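Local coordinates for protein GntR family transcriptional regulator (Streptococcus agalactiae, PDB 7B5T) that is a tetrameric transcriptional repressor that senses bipartite DNA motifs and binds the second messenger c-di-AMP, at residues V22-A27 against E85-Y90. Sequence-based numbering, arbitrary orientation.
Sequences VAQRIA and EFLNQY
The ring of F86 meets helix 14-28 with its rim: the methyl of A23 lies close to the ring plane, 3.9 Å from F86 CD2 and 4.0 Å from F86 CE2, so across these two segments the methyl meets an edge and not a face. Because CG of F86 stands anti to its backbone N (chi1 163°), the ring reaches across toward A23. The F86 side chain also packs on V20 and L61 of the same chain and on H162 of the second subunit.

The next residue, L87, supplies most of the apolar surface from its side and spreads its two methyls over A23, Q24 and A27. Q24 CG lies equally far, 3.8 Å, from L87 CD1 and L87 CD2. Of the two methyls, CD1 alone, carried outward at the end of an extended second torsion (chi2 -180°), goes on to rest against A27 CB at 3.6 Å, while L87 CD2 also comes within 4.2 Å of A23 CB. The chains of Q24 and L87 run aslant to one another, and Q24, bent at chi2, flanks the leucine on the solvent side. No hydrogen bond spans the interface; its cohesion is apolar. The axes of the short segments are 10.0 Å apart at their closest, with an angle of 130° between their directions, and the larger side chains F86 and L87 bridge this distance to reach the short alanine methyls.

Beyond F86, Y90 makes a cation-pi contact with R204 of the second subunit, placing the C-terminal end of helix 80-90 against another copy of the protein. The pairing joins the first helix of a GntR-type winged helix-turn-helix domain to the helix that follows its two-stranded wing, just ahead of the long helix 96-134.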
# COMPACT_ATOMS: atom_id res chain seq x y z
N VAL A 22 14.74 3.96 -40.97
CA VAL A 22 13.92 4.21 -42.15
C VAL A 22 12.44 4.01 -41.83
O VAL A 22 11.58 4.74 -42.36
CB VAL A 22 14.39 3.34 -43.34
CG1 VAL A 22 14.50 1.90 -42.94
CG2 VAL A 22 13.46 3.51 -44.53
N ALA A 23 12.11 3.04 -40.97
CA ALA A 23 10.72 2.86 -40.56
C ALA A 23 10.20 4.08 -39.80
O ALA A 23 9.04 4.46 -39.96
CB ALA A 23 10.59 1.60 -39.71
N GLN A 24 11.05 4.69 -38.97
CA GLN A 24 10.67 5.92 -38.28
C GLN A 24 10.37 7.03 -39.28
O GLN A 24 9.41 7.78 -39.12
CB GLN A 24 11.77 6.35 -37.32
CG GLN A 24 11.45 6.09 -35.87
CD GLN A 24 12.66 5.64 -35.07
OE1 GLN A 24 13.78 5.66 -35.58
NE2 GLN A 24 12.43 5.23 -33.83
N ARG A 25 11.22 7.16 -40.31
CA ARG A 25 10.94 8.17 -41.33
C ARG A 25 9.62 7.90 -42.04
O ARG A 25 8.83 8.82 -42.27
CB ARG A 25 12.10 8.24 -42.32
CG ARG A 25 13.31 8.93 -41.71
CD ARG A 25 14.43 9.16 -42.70
NE ARG A 25 15.61 9.67 -42.02
CZ ARG A 25 16.78 9.88 -42.60
NH1 ARG A 25 17.80 10.34 -41.90
NH2 ARG A 25 16.94 9.61 -43.89
N ILE A 26 9.35 6.63 -42.38
CA ILE A 26 8.08 6.28 -43.00
C ILE A 26 6.90 6.65 -42.10
O ILE A 26 5.90 7.21 -42.56
CB ILE A 26 8.05 4.78 -43.36
CG1 ILE A 26 9.15 4.45 -44.37
CG2 ILE A 26 6.67 4.37 -43.88
CD1 ILE A 26 9.45 2.97 -44.49
N ALA A 27 7.02 6.35 -40.80
CA ALA A 27 5.93 6.61 -39.87
C ALA A 27 5.72 8.11 -39.64
O ALA A 27 4.60 8.54 -39.36
CB ALA A 27 6.19 5.90 -38.54
N GLU A 85 3.19 0.01 -35.94
CA GLU A 85 3.14 -1.20 -35.12
C GLU A 85 4.55 -1.71 -34.82
O GLU A 85 4.86 -2.06 -33.68
CB GLU A 85 2.31 -2.28 -35.81
CG GLU A 85 0.84 -1.91 -35.97
CD GLU A 85 0.01 -3.06 -36.52
OE1 GLU A 85 -1.05 -2.78 -37.12
OE2 GLU A 85 0.42 -4.23 -36.36
N PHE A 86 5.40 -1.77 -35.84
CA PHE A 86 6.78 -2.21 -35.64
C PHE A 86 7.53 -1.27 -34.70
O PHE A 86 8.31 -1.73 -33.86
CB PHE A 86 7.51 -2.34 -36.97
CG PHE A 86 9.01 -2.39 -36.85
CD1 PHE A 86 9.64 -3.53 -36.39
CD2 PHE A 86 9.78 -1.31 -37.23
CE1 PHE A 86 11.02 -3.58 -36.27
CE2 PHE A 86 11.16 -1.36 -37.13
CZ PHE A 86 11.78 -2.49 -36.65
N LEU A 87 7.34 0.04 -34.84
CA LEU A 87 8.01 0.98 -33.94
C LEU A 87 7.55 0.78 -32.50
O LEU A 87 8.38 0.76 -31.58
CB LEU A 87 7.77 2.42 -34.39
CG LEU A 87 8.41 2.84 -35.71
CD1 LEU A 87 8.08 4.29 -36.00
CD2 LEU A 87 9.91 2.62 -35.69
N ASN A 88 6.24 0.63 -32.29
CA ASN A 88 5.73 0.37 -30.95
C ASN A 88 6.31 -0.91 -30.38
O ASN A 88 6.64 -0.98 -29.19
CB ASN A 88 4.20 0.31 -30.96
CG ASN A 88 3.56 1.61 -31.40
OD1 ASN A 88 4.22 2.65 -31.47
ND2 ASN A 88 2.27 1.56 -31.70
N GLN A 89 6.42 -1.95 -31.21
CA GLN A 89 6.94 -3.22 -30.73
C GLN A 89 8.42 -3.14 -30.38
O GLN A 89 8.85 -3.60 -29.32
CB GLN A 89 6.71 -4.31 -31.77
CG GLN A 89 7.18 -5.69 -31.33
CD GLN A 89 6.50 -6.16 -30.07
OE1 GLN A 89 5.29 -5.96 -29.90
NE2 GLN A 89 7.26 -6.78 -29.18
N TYR A 90 9.23 -2.54 -31.26
CA TYR A 90 10.67 -2.52 -31.00
C TYR A 90 11.00 -1.55 -29.87
O TYR A 90 11.62 -1.93 -28.88
CB TYR A 90 11.45 -2.18 -32.28
CG TYR A 90 12.91 -2.58 -32.18
CD1 TYR A 90 13.29 -3.90 -32.39
CD2 TYR A 90 13.90 -1.65 -31.90
CE1 TYR A 90 14.61 -4.30 -32.30
CE2 TYR A 90 15.23 -2.04 -31.81
CZ TYR A 90 15.58 -3.36 -32.02
OH TYR A 90 16.89 -3.75 -31.93